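Local coordinates for alginate biosynthesis protein AlgX (Pseudomonas aeruginosa, PDB 4KNC), which takes part in the O-acetylation of the exopolysaccharide alginate and protects the polymer from degradation as it crosses the periplasm, at residues E80-Y85 and K161-T166; E165-V170 and E257-D262; L413-E418 and V429-C434. All coordinates share one frame; numbering follows the deposited sequence.

Contact 1. Residues E80-Y85 and K161-T166; sequences ELVVVY and KIVAET
V84 and V163 meet at about a right angle, one side chain crossing the other. A methyl group from each makes the contact, with V84 CG2 3.8 Å from V163 CG2. Both methyls lie beside their own backbone N and anti to the carbonyl carbon. The second branch of V163 points to another residue of the strand. With chi1 at 179°, V163 CG1 stands anti to the backbone N and comes within 4.5 Å of V82 CG1. The two branches of V163 are thus divided between V84 and V82, the two strand residues whose side chains touch V163. One turn further along the helix, T166 turns toward V82. It stays at the margin, with T166 CG2 4.7 Å from V82 CG1. The CA atoms of V84 and V163 are 7.6 Å apart, and those of V82 and T166 are 8.3 Å apart.

The contact lays helix 153-169 on one face of the parallel sheet of the SGNH hydrolase-like domain, at one of its two edge strands, 80-85. Helix 107-123 covers the other face of that strand, where it meets V83 and Y85. This is the three-layer alpha/beta/alpha build of the SGNH superfamily. L255 of helix 251-259 and F131 also pack on V163, and I295 of the next strand touches V84.

No hydrogen bond or salt bridge links the two segments. All three touching valines are buried. The join therefore rests on the fit of branched methyl groups and on the exclusion of water, without a directional polar bond.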
ATOM      1  N   GLU A  80       5.125   6.917  14.344  1.00 36.16           N
ATOM      2  CA  GLU A  80       3.931   6.187  14.760  1.00 35.04           C
ATOM      3  C   GLU A  80       3.197   5.735  13.505  1.00 40.28           C
ATOM      4  O   GLU A  80       3.102   6.494  12.538  1.00 38.10           O
ATOM      5  CB  GLU A  80       3.007   7.092  15.583  1.00 28.78           C
ATOM      6  CG  GLU A  80       3.594   7.606  16.882  1.00 32.05           C
ATOM      7  CD  GLU A  80       3.514   6.584  18.000  1.00 39.06           C
ATOM      8  OE1 GLU A  80       2.682   5.653  17.918  1.00 42.59           O
ATOM      9  OE2 GLU A  80       4.288   6.704  18.961  1.00 52.49           O
ATOM     10  N   LEU A  81       2.657   4.521  13.521  1.00 42.33           N
ATOM     11  CA  LEU A  81       1.961   3.992  12.355  1.00 36.41           C
ATOM     12  C   LEU A  81       0.435   3.958  12.534  1.00 37.97           C
ATOM     13  O   LEU A  81      -0.075   3.447  13.530  1.00 33.03           O
ATOM     14  CB  LEU A  81       2.491   2.592  12.003  1.00 41.88           C
ATOM     15  CG  LEU A  81       1.914   1.937  10.738  1.00 34.04           C
ATOM     16  CD1 LEU A  81       2.246   2.761   9.507  1.00 29.67           C
ATOM     17  CD2 LEU A  81       2.437   0.520  10.582  1.00 33.51           C
ATOM     18  N   VAL A  82      -0.279   4.518  11.560  1.00 30.20           N
ATOM     19  CA  VAL A  82      -1.729   4.427  11.503  1.00 26.15           C
ATOM     20  C   VAL A  82      -2.112   3.620  10.264  1.00 34.52           C
ATOM     21  O   VAL A  82      -1.669   3.944   9.158  1.00 35.98           O
ATOM     22  CB  VAL A  82      -2.363   5.832  11.404  1.00 31.21           C
ATOM     23  CG1 VAL A  82      -3.864   5.739  11.145  1.00 33.40           C
ATOM     24  CG2 VAL A  82      -2.085   6.637  12.670  1.00 32.05           C
ATOM     25  N   VAL A  83      -2.912   2.567  10.433  1.00 29.88           N
ATOM     26  CA  VAL A  83      -3.387   1.810   9.272  1.00 33.66           C
ATOM     27  C   VAL A  83      -4.864   2.102   8.979  1.00 39.77           C
ATOM     28  O   VAL A  83      -5.730   2.021   9.859  1.00 34.67           O
ATOM     29  CB  VAL A  83      -3.117   0.262   9.371  1.00 32.49           C
ATOM     30  CG1 VAL A  83      -4.024  -0.514   8.433  1.00 26.37           C
ATOM     31  CG2 VAL A  83      -1.655  -0.073   9.053  1.00 26.79           C
ATOM     32  N   VAL A  84      -5.135   2.490   7.738  1.00 36.13           N
ATOM     33  CA  VAL A  84      -6.497   2.657   7.273  1.00 24.31           C
ATOM     34  C   VAL A  84      -6.883   1.408   6.491  1.00 36.03           C
ATOM     35  O   VAL A  84      -6.454   1.211   5.353  1.00 32.18           O
ATOM     36  CB  VAL A  84      -6.635   3.904   6.415  1.00 33.37           C
ATOM     37  CG1 VAL A  84      -7.991   3.898   5.685  1.00 23.78           C
ATOM     38  CG2 VAL A  84      -6.484   5.161   7.309  1.00 30.32           C
ATOM     39  N   TYR A  85      -7.666   0.549   7.132  1.00 26.71           N
ATOM     40  CA  TYR A  85      -8.052  -0.739   6.580  1.00 27.77           C
ATOM     41  C   TYR A  85      -9.421  -0.552   5.942  1.00 28.50           C
ATOM     42  O   TYR A  85     -10.449  -0.681   6.612  1.00 29.73           O
ATOM     43  CB  TYR A  85      -8.135  -1.750   7.723  1.00 33.40           C
ATOM     44  CG  TYR A  85      -8.151  -3.232   7.357  1.00 40.01           C
ATOM     45  CD1 TYR A  85      -7.188  -3.788   6.506  1.00 38.87           C
ATOM     46  CD2 TYR A  85      -9.099  -4.087   7.918  1.00 25.31           C
ATOM     47  CE1 TYR A  85      -7.188  -5.157   6.214  1.00 25.38           C
ATOM     48  CE2 TYR A  85      -9.108  -5.453   7.630  1.00 25.63           C
ATOM     49  CZ  TYR A  85      -8.157  -5.974   6.777  1.00 29.57           C
ATOM     50  OH  TYR A  85      -8.184  -7.316   6.505  1.00 37.29           O
ATOM     51  N   LYS A 161     -13.024  11.732   8.604  1.00 25.00           N
ATOM     52  CA  LYS A 161     -13.469  12.264   9.897  1.00 32.21           C
ATOM     53  C   LYS A 161     -13.057  11.323  11.064  1.00 30.39           C
ATOM     54  O   LYS A 161     -12.457  11.759  12.072  1.00 31.41           O
ATOM     55  CB  LYS A 161     -14.980  12.519   9.872  1.00 30.06           C
ATOM     56  CG  LYS A 161     -15.478  13.403  10.996  1.00 43.43           C
ATOM     57  CD  LYS A 161     -16.922  13.815  10.755  1.00 59.72           C
ATOM     58  CE  LYS A 161     -17.084  14.441   9.380  1.00 73.06           C
ATOM     59  N   ILE A 162     -13.325  10.026  10.887  1.00 31.13           N
ATOM     60  CA  ILE A 162     -12.916   9.022  11.868  1.00 33.03           C
ATOM     61  C   ILE A 162     -11.386   8.909  12.002  1.00 35.41           C
ATOM     62  O   ILE A 162     -10.836   8.902  13.135  1.00 35.58           O
ATOM     63  CB  ILE A 162     -13.553   7.658  11.555  1.00 34.16           C
ATOM     64  CG1 ILE A 162     -15.070   7.747  11.724  1.00 32.42           C
ATOM     65  CG2 ILE A 162     -12.989   6.563  12.466  1.00 30.18           C
ATOM     66  CD1 ILE A 162     -15.797   6.461  11.352  1.00 30.83           C
ATOM     67  N   VAL A 163     -10.689   8.859  10.863  1.00 29.76           N
ATOM     68  CA  VAL A 163      -9.222   8.763  10.925  1.00 30.45           C
ATOM     69  C   VAL A 163      -8.624   9.947  11.697  1.00 31.47           C
ATOM     70  O   VAL A 163      -7.730   9.773  12.534  1.00 39.11           O
ATOM     71  CB  VAL A 163      -8.551   8.666   9.528  1.00 32.35           C
ATOM     72  CG1 VAL A 163      -7.028   8.584   9.687  1.00 33.02           C
ATOM     73  CG2 VAL A 163      -9.071   7.456   8.766  1.00 30.36           C
ATOM     74  N   ALA A 164      -9.145  11.146  11.420  1.00 27.54           N
ATOM     75  CA  ALA A 164      -8.727  12.366  12.094  1.00 29.19           C
ATOM     76  C   ALA A 164      -8.877  12.213  13.603  1.00 32.12           C
ATOM     77  O   ALA A 164      -7.977  12.607  14.374  1.00 33.98           O
ATOM     78  CB  ALA A 164      -9.534  13.555  11.606  1.00 25.65           C
ATOM     79  N   GLU A 165     -10.005  11.639  14.028  1.00 36.31           N
ATOM     80  CA  GLU A 165     -10.140  11.392  15.469  1.00 31.38           C
ATOM     81  C   GLU A 165      -9.027  10.491  15.993  1.00 40.44           C
ATOM     82  O   GLU A 165      -8.457  10.777  17.040  1.00 29.95           O
ATOM     83  CB  GLU A 165     -11.524  10.867  15.835  1.00 36.71           C
ATOM     84  CG  GLU A 165     -12.589  11.939  15.641  1.00 40.74           C
ATOM     85  CD  GLU A 165     -12.240  13.217  16.393  1.00 49.74           C
ATOM     86  OE1 GLU A 165     -12.141  13.145  17.640  1.00 50.82           O
ATOM     87  OE2 GLU A 165     -12.043  14.279  15.747  1.00 45.13           O
ATOM     88  N   THR A 166      -8.674   9.433  15.260  1.00 36.06           N
ATOM     89  CA  THR A 166      -7.502   8.639  15.695  1.00 30.62           C
ATOM     90  C   THR A 166      -6.182   9.442  15.725  1.00 33.77           C
ATOM     91  O   THR A 166      -5.401   9.327  16.673  1.00 39.93           O
ATOM     92  CB  THR A 166      -7.323   7.348  14.858  1.00 29.98           C
ATOM     93  OG1 THR A 166      -8.384   6.445  15.152  1.00 30.84           O
ATOM     94  CG2 THR A 166      -6.009   6.655  15.176  1.00 33.52           C
TER

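Contact 2. Residues E165-V170 and E257-D262; sequences ETLKQV and EFSGAD
Helix 251-259 ends in an ST turn at S259, whose CB packs against L167 of helix 153-169, in the SGNH hydrolase-like domain. S259 OG accepts a hydrogen bond from A261 N at 3.1 Å, with an angle of 159° at the hydrogen. A chi1 of 76° places OG between the backbone N and the carbonyl carbon of S259, from where it reaches A261 N. The same oxygen is also hydrogen-bonded to L255 O, one helical turn back, so the hydroxyl is held from both the helix and the turn. G260, with positive phi, takes the chain out of the helix and on toward strand 263-265.

With OG occupied in this way, the CB of S259 supplies the apolar surface that meets helix 153-169. L167 CD1 approaches it to 4.1 Å. L167 also packs on V82, I293 and I295 of the parallel sheet and on F173, so this leucine lies between the sheet and the end of helix 251-259. The CA atoms of K168 and S259 are 7.2 Å apart.

F258 takes part through its backbone, since its ring leads away from residues 165-170. The ring packs on R157, K161 and A164, earlier in helix 153-169. The exposed K168 reaches the main chain of F258 with the end of its side chain. Its chain is extended beyond CG, and K168 CE lies 3.7 Å from F258 O. K168 NZ is 3.6 Å from the same oxygen. The closer polar partner of the lysine is in its own helix: K168 NZ forms a salt bridge of 3.2 Å with E165 OE2, met on the syn side of the carboxylate and 17° out of its plane.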
ATOM      1  N   GLU A 165     -10.005  11.639  14.028  1.00 36.31           N
ATOM      2  CA  GLU A 165     -10.140  11.392  15.469  1.00 31.38           C
ATOM      3  C   GLU A 165      -9.027  10.491  15.993  1.00 40.44           C
ATOM      4  O   GLU A 165      -8.457  10.777  17.040  1.00 29.95           O
ATOM      5  CB  GLU A 165     -11.524  10.867  15.835  1.00 36.71           C
ATOM      6  CG  GLU A 165     -12.589  11.939  15.641  1.00 40.74           C
ATOM      7  CD  GLU A 165     -12.240  13.217  16.393  1.00 49.74           C
ATOM      8  OE1 GLU A 165     -12.141  13.145  17.640  1.00 50.82           O
ATOM      9  OE2 GLU A 165     -12.043  14.279  15.747  1.00 45.13           O
ATOM     10  N   THR A 166      -8.674   9.433  15.260  1.00 36.06           N
ATOM     11  CA  THR A 166      -7.502   8.639  15.695  1.00 30.62           C
ATOM     12  C   THR A 166      -6.182   9.442  15.725  1.00 33.77           C
ATOM     13  O   THR A 166      -5.401   9.327  16.673  1.00 39.93           O
ATOM     14  CB  THR A 166      -7.323   7.348  14.858  1.00 29.98           C
ATOM     15  OG1 THR A 166      -8.384   6.445  15.152  1.00 30.84           O
ATOM     16  CG2 THR A 166      -6.009   6.655  15.176  1.00 33.52           C
ATOM     17  N   LEU A 167      -5.939  10.259  14.700  1.00 35.43           N
ATOM     18  CA  LEU A 167      -4.712  11.056  14.622  1.00 35.02           C
ATOM     19  C   LEU A 167      -4.539  11.918  15.864  1.00 40.96           C
ATOM     20  O   LEU A 167      -3.433  12.044  16.398  1.00 38.86           O
ATOM     21  CB  LEU A 167      -4.709  11.957  13.391  1.00 35.31           C
ATOM     22  CG  LEU A 167      -4.708  11.269  12.034  1.00 35.21           C
ATOM     23  CD1 LEU A 167      -4.675  12.320  10.932  1.00 29.82           C
ATOM     24  CD2 LEU A 167      -3.506  10.322  11.934  1.00 31.48           C
ATOM     25  N   LYS A 168      -5.639  12.508  16.318  1.00 40.02           N
ATOM     26  CA  LYS A 168      -5.581  13.338  17.515  1.00 38.84           C
ATOM     27  C   LYS A 168      -5.120  12.590  18.772  1.00 39.85           C
ATOM     28  O   LYS A 168      -4.631  13.216  19.705  1.00 39.65           O
ATOM     29  CB  LYS A 168      -6.921  14.043  17.751  1.00 38.78           C
ATOM     30  CG  LYS A 168      -7.208  15.133  16.708  1.00 43.69           C
ATOM     31  CD  LYS A 168      -8.626  15.671  16.843  1.00 48.11           C
ATOM     32  CE  LYS A 168      -8.927  16.745  15.811  1.00 52.85           C
ATOM     33  NZ  LYS A 168     -10.394  17.059  15.776  1.00 55.52           N
ATOM     34  N   GLN A 169      -5.255  11.264  18.795  1.00 39.63           N
ATOM     35  CA  GLN A 169      -4.820  10.461  19.952  1.00 37.69           C
ATOM     36  C   GLN A 169      -3.335  10.102  19.900  1.00 45.94           C
ATOM     37  O   GLN A 169      -2.756   9.644  20.894  1.00 48.00           O
ATOM     38  CB  GLN A 169      -5.610   9.143  20.038  1.00 35.22           C
ATOM     39  CG  GLN A 169      -7.121   9.278  20.250  1.00 48.35           C
ATOM     40  CD  GLN A 169      -7.869   7.991  19.916  1.00 60.28           C
ATOM     41  OE1 GLN A 169      -7.262   6.965  19.588  1.00 65.95           O
ATOM     42  NE2 GLN A 169      -9.195   8.046  19.978  1.00 60.67           N
ATOM     43  N   VAL A 170      -2.724  10.278  18.738  1.00 40.75           N
ATOM     44  CA  VAL A 170      -1.361   9.798  18.526  1.00 41.78           C
ATOM     45  C   VAL A 170      -0.338  10.629  19.300  1.00 40.25           C
ATOM     46  O   VAL A 170      -0.337  11.853  19.204  1.00 38.25           O
ATOM     47  CB  VAL A 170      -1.011   9.746  17.017  1.00 34.41           C
ATOM     48  CG1 VAL A 170       0.390   9.229  16.799  1.00 32.60           C
ATOM     49  CG2 VAL A 170      -1.996   8.864  16.286  1.00 34.18           C
ATOM     50  N   GLU A 257      -8.613  18.771   6.608  1.00 35.05           N
ATOM     51  CA  GLU A 257      -9.736  19.566   7.068  1.00 38.98           C
ATOM     52  C   GLU A 257     -10.116  19.157   8.483  1.00 38.83           C
ATOM     53  O   GLU A 257     -10.224  19.996   9.369  1.00 36.82           O
ATOM     54  CB  GLU A 257     -10.954  19.433   6.142  1.00 33.45           C
ATOM     55  CG  GLU A 257     -12.133  20.202   6.693  1.00 37.02           C
ATOM     56  CD  GLU A 257     -13.418  20.009   5.923  1.00 46.99           C
ATOM     57  OE1 GLU A 257     -13.395  19.401   4.825  1.00 44.82           O
ATOM     58  OE2 GLU A 257     -14.459  20.478   6.434  1.00 43.15           O
ATOM     59  N   PHE A 258     -10.281  17.859   8.697  1.00 31.85           N
ATOM     60  CA  PHE A 258     -10.718  17.383  10.010  1.00 35.35           C
ATOM     61  C   PHE A 258      -9.623  17.275  11.075  1.00 33.93           C
ATOM     62  O   PHE A 258      -9.941  17.206  12.244  1.00 31.86           O
ATOM     63  CB  PHE A 258     -11.466  16.055   9.883  1.00 30.34           C
ATOM     64  CG  PHE A 258     -12.667  16.143   8.986  1.00 40.06           C
ATOM     65  CD1 PHE A 258     -13.691  17.031   9.275  1.00 36.68           C
ATOM     66  CD2 PHE A 258     -12.766  15.357   7.855  1.00 37.63           C
ATOM     67  CE1 PHE A 258     -14.799  17.123   8.449  1.00 44.65           C
ATOM     68  CE2 PHE A 258     -13.873  15.443   7.027  1.00 44.28           C
ATOM     69  CZ  PHE A 258     -14.888  16.330   7.321  1.00 45.96           C
ATOM     70  N   SER A 259      -8.352  17.257  10.679  1.00 30.22           N
ATOM     71  CA  SER A 259      -7.266  17.134  11.661  1.00 31.81           C
ATOM     72  C   SER A 259      -6.577  18.457  11.944  1.00 37.72           C
ATOM     73  O   SER A 259      -6.015  18.631  13.008  1.00 30.04           O
ATOM     74  CB  SER A 259      -6.213  16.114  11.221  1.00 29.61           C
ATOM     75  OG  SER A 259      -5.384  16.657  10.201  1.00 32.28           O
ATOM     76  N   GLY A 260      -6.604  19.383  10.988  1.00 34.89           N
ATOM     77  CA  GLY A 260      -5.898  20.642  11.157  1.00 33.66           C
ATOM     78  C   GLY A 260      -4.408  20.547  10.839  1.00 36.04           C
ATOM     79  O   GLY A 260      -3.671  21.507  11.016  1.00 44.92           O
ATOM     80  N   ALA A 261      -3.958  19.393  10.360  1.00 36.05           N
ATOM     81  CA  ALA A 261      -2.540  19.198  10.045  1.00 35.07           C
ATOM     82  C   ALA A 261      -2.314  18.981   8.558  1.00 33.27           C
ATOM     83  O   ALA A 261      -3.175  18.405   7.885  1.00 31.41           O
ATOM     84  CB  ALA A 261      -1.999  18.009  10.811  1.00 33.97           C
ATOM     85  N   ASP A 262      -1.156  19.423   8.058  1.00 36.57           N
ATOM     86  CA  ASP A 262      -0.704  19.089   6.698  1.00 37.55           C
ATOM     87  C   ASP A 262      -0.516  17.580   6.504  1.00 34.30           C
ATOM     88  O   ASP A 262       0.024  16.889   7.366  1.00 37.47           O
ATOM     89  CB  ASP A 262       0.612  19.802   6.355  1.00 43.85           C
ATOM     90  CG  ASP A 262       0.397  21.214   5.822  1.00 55.35           C
ATOM     91  OD1 ASP A 262      -0.639  21.450   5.174  1.00 54.71           O
ATOM     92  OD2 ASP A 262       1.258  22.087   6.044  1.00 58.92           O
TER

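Contact 3. Residues L413-E418 and V429-C434; sequences LSLEIE and VQASIC
S432 OG and Q430 NE2 of residues 429-434 both hydrogen-bond S329 OG of strand 326-333. The side chains of Q430 and S432 start away from residues 413-418, so this polar cluster lies on the outer face of the strand.

The inner face is apolar. I417 and V429 reach toward each other tip to tip, with I417 CD1 4.2 Å from V429 CG2. An extended outer torsion, chi2 -172°, carries CD1 of I417 toward the facing sheet. V429 meets it with the methyl that stands anti to its own backbone N. Next to this pair, L415 CD2 rests on A431 CB at 4.1 Å. The alternate residues L415 and I417 thus face A431 and V429. I433 points the same way at the margin. The CA atoms of L415 and A431 are 8.7 Å apart. The CA atoms of I417 and V429 are 9.0 Å apart. No hydrogen bond joins the two segments, which belong to different sheets packed face to face.

This is the interior of the beta-sandwich of the C-terminal carbohydrate-binding module. C434 forms a disulfide with C321, tying strand 428-435 to the last residue of the SGNH hydrolase-like region, at the boundary with the module. Strand 412-418 runs between strands 338-343 and 368-375, with a classic beta bulge where L413 and S414 face W374, and strand 428-435 runs between strands 326-333 and 355-361, with V341 and V359 of the neighbouring strands completing the apolar layer around A431.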
ATOM      1  N   LEU A 413      28.572 -15.396  -0.804  1.00 66.37           N
ATOM      2  CA  LEU A 413      29.611 -15.532  -1.804  1.00 65.63           C
ATOM      3  C   LEU A 413      29.390 -14.566  -2.958  1.00 65.93           C
ATOM      4  O   LEU A 413      30.302 -13.837  -3.344  1.00 68.82           O
ATOM      5  CB  LEU A 413      29.681 -16.952  -2.348  1.00 67.09           C
ATOM      6  CG  LEU A 413      30.595 -16.977  -3.576  1.00 63.88           C
ATOM      7  CD1 LEU A 413      32.072 -16.933  -3.157  1.00 61.65           C
ATOM      8  CD2 LEU A 413      30.296 -18.167  -4.453  1.00 59.97           C
ATOM      9  N   SER A 414      28.184 -14.548  -3.518  1.00 71.99           N
ATOM     10  CA  SER A 414      27.966 -13.649  -4.656  1.00 67.38           C
ATOM     11  C   SER A 414      26.548 -13.111  -4.843  1.00 60.95           C
ATOM     12  O   SER A 414      25.572 -13.690  -4.369  1.00 61.75           O
ATOM     13  CB  SER A 414      28.449 -14.300  -5.961  1.00 62.11           C
ATOM     14  OG  SER A 414      27.438 -15.117  -6.516  1.00 60.98           O
ATOM     15  N   LEU A 415      26.467 -11.979  -5.535  1.00 56.07           N
ATOM     16  CA  LEU A 415      25.209 -11.446  -6.017  1.00 56.86           C
ATOM     17  C   LEU A 415      25.275 -11.295  -7.532  1.00 65.27           C
ATOM     18  O   LEU A 415      26.223 -10.702  -8.067  1.00 66.31           O
ATOM     19  CB  LEU A 415      24.889 -10.091  -5.380  1.00 61.45           C
ATOM     20  CG  LEU A 415      23.728  -9.344  -6.060  1.00 61.51           C
ATOM     21  CD1 LEU A 415      22.408 -10.066  -5.852  1.00 64.02           C
ATOM     22  CD2 LEU A 415      23.622  -7.896  -5.588  1.00 59.24           C
ATOM     23  N   GLU A 416      24.253 -11.825  -8.204  1.00 57.94           N
ATOM     24  CA  GLU A 416      24.153 -11.810  -9.652  1.00 53.53           C
ATOM     25  C   GLU A 416      22.832 -11.190 -10.058  1.00 54.11           C
ATOM     26  O   GLU A 416      21.829 -11.338  -9.359  1.00 53.70           O
ATOM     27  CB  GLU A 416      24.204 -13.234 -10.212  1.00 55.28           C
ATOM     28  CG  GLU A 416      25.500 -13.977  -9.977  1.00 52.74           C
ATOM     29  CD  GLU A 416      25.452 -15.401 -10.516  1.00 61.67           C
ATOM     30  OE1 GLU A 416      26.528 -15.973 -10.788  1.00 69.13           O
ATOM     31  OE2 GLU A 416      24.339 -15.950 -10.669  1.00 55.57           O
ATOM     32  N   ILE A 417      22.814 -10.527 -11.208  1.00 52.86           N
ATOM     33  CA  ILE A 417      21.598  -9.860 -11.646  1.00 54.47           C
ATOM     34  C   ILE A 417      21.171 -10.217 -13.075  1.00 65.07           C
ATOM     35  O   ILE A 417      21.889  -9.957 -14.036  1.00 70.05           O
ATOM     36  CB  ILE A 417      21.711  -8.331 -11.475  1.00 52.10           C
ATOM     37  CG1 ILE A 417      21.792  -7.989  -9.986  1.00 58.66           C
ATOM     38  CG2 ILE A 417      20.530  -7.626 -12.143  1.00 55.40           C
ATOM     39  CD1 ILE A 417      21.727  -6.522  -9.680  1.00 66.58           C
ATOM     40  N   GLU A 418      19.990 -10.811 -13.200  1.00 69.23           N
ATOM     41  CA  GLU A 418      19.431 -11.110 -14.516  1.00 76.09           C
ATOM     42  C   GLU A 418      18.951  -9.818 -15.191  1.00 84.04           C
ATOM     43  O   GLU A 418      18.186  -9.053 -14.603  1.00 88.91           O
ATOM     44  CB  GLU A 418      18.265 -12.094 -14.379  1.00 77.08           C
ATOM     45  CG  GLU A 418      17.764 -12.676 -15.689  1.00 81.62           C
ATOM     46  CD  GLU A 418      18.620 -13.831 -16.173  1.00 95.24           C
ATOM     47  OE1 GLU A 418      18.885 -14.758 -15.376  1.00 94.79           O
ATOM     48  OE2 GLU A 418      19.034 -13.810 -17.350  1.00102.07           O
ATOM     49  N   VAL A 429      24.270  -0.993 -13.710  1.00 84.49           N
ATOM     50  CA  VAL A 429      23.741  -1.169 -12.363  1.00 76.52           C
ATOM     51  C   VAL A 429      24.845  -1.034 -11.323  1.00 72.19           C
ATOM     52  O   VAL A 429      26.002  -1.417 -11.563  1.00 78.41           O
ATOM     53  CB  VAL A 429      22.990  -2.519 -12.210  1.00 72.83           C
ATOM     54  CG1 VAL A 429      23.957  -3.694 -12.276  1.00 71.50           C
ATOM     55  CG2 VAL A 429      22.190  -2.545 -10.917  1.00 70.95           C
ATOM     56  N   GLN A 430      24.481  -0.460 -10.179  1.00 67.97           N
ATOM     57  CA  GLN A 430      25.403  -0.244  -9.070  1.00 72.85           C
ATOM     58  C   GLN A 430      24.934  -1.009  -7.836  1.00 78.02           C
ATOM     59  O   GLN A 430      23.861  -0.742  -7.307  1.00 84.07           O
ATOM     60  CB  GLN A 430      25.494   1.257  -8.761  1.00 78.49           C
ATOM     61  CG  GLN A 430      25.852   1.610  -7.315  1.00 81.06           C
ATOM     62  CD  GLN A 430      27.278   1.247  -6.952  1.00 84.31           C
ATOM     63  OE1 GLN A 430      28.180   1.325  -7.783  1.00 85.73           O
ATOM     64  NE2 GLN A 430      27.488   0.848  -5.702  1.00 87.96           N
ATOM     65  N   ALA A 431      25.730  -1.959  -7.363  1.00 73.64           N
ATOM     66  CA  ALA A 431      25.315  -2.717  -6.183  1.00 64.55           C
ATOM     67  C   ALA A 431      26.292  -2.622  -5.015  1.00 63.03           C
ATOM     68  O   ALA A 431      27.499  -2.475  -5.201  1.00 69.70           O
ATOM     69  CB  ALA A 431      25.050  -4.165  -6.543  1.00 59.83           C
ATOM     70  N   SER A 432      25.749  -2.723  -3.810  1.00 59.56           N
ATOM     71  CA  SER A 432      26.534  -2.595  -2.595  1.00 65.04           C
ATOM     72  C   SER A 432      25.926  -3.417  -1.471  1.00 60.65           C
ATOM     73  O   SER A 432      24.710  -3.588  -1.396  1.00 67.47           O
ATOM     74  CB  SER A 432      26.633  -1.127  -2.180  1.00 66.23           C
ATOM     75  OG  SER A 432      27.378  -0.395  -3.138  1.00 68.45           O
ATOM     76  N   ILE A 433      26.789  -3.920  -0.598  1.00 52.13           N
ATOM     77  CA  ILE A 433      26.377  -4.788   0.495  1.00 56.38           C
ATOM     78  C   ILE A 433      26.913  -4.201   1.786  1.00 63.23           C
ATOM     79  O   ILE A 433      28.100  -3.894   1.885  1.00 66.21           O
ATOM     80  CB  ILE A 433      26.968  -6.206   0.320  1.00 66.18           C
ATOM     81  CG1 ILE A 433      26.232  -6.950  -0.791  1.00 67.41           C
ATOM     82  CG2 ILE A 433      26.871  -7.005   1.607  1.00 71.82           C
ATOM     83  CD1 ILE A 433      24.845  -7.342  -0.414  1.00 52.29           C
ATOM     84  N   CYS A 434      26.044  -4.050   2.779  1.00 59.32           N
ATOM     85  CA  CYS A 434      26.441  -3.410   4.024  1.00 57.41           C
ATOM     86  C   CYS A 434      25.947  -4.131   5.268  1.00 60.24           C
ATOM     87  O   CYS A 434      24.973  -4.907   5.240  1.00 60.14           O
ATOM     88  CB  CYS A 434      25.966  -1.952   4.069  1.00 55.73           C
ATOM     89  SG  CYS A 434      24.166  -1.755   3.958  1.00 62.53           S
TER

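How the contacts relate
Contacts 1 and 2 are neighbours, with centres 8 Å apart, and they share E165 and T166 of helix 153-169. Packing joins them directly: K161 CE lies 3.6 Å from F258 CZ, and E80 CB lies 3.6 Å from V170 CG1. Contact 3 is in the carbohydrate-binding module, on the opposite side of the chain's centre. Its centre is about 39 Å from that of contact 1 and about 43 Å from that of contact 2. The nearest atoms are about 23 Å and 29 Å away. All three contacts lie away from the probable catalytic residues D148, H150 and S243, although H150 precedes helix 153-169 by only a few residues.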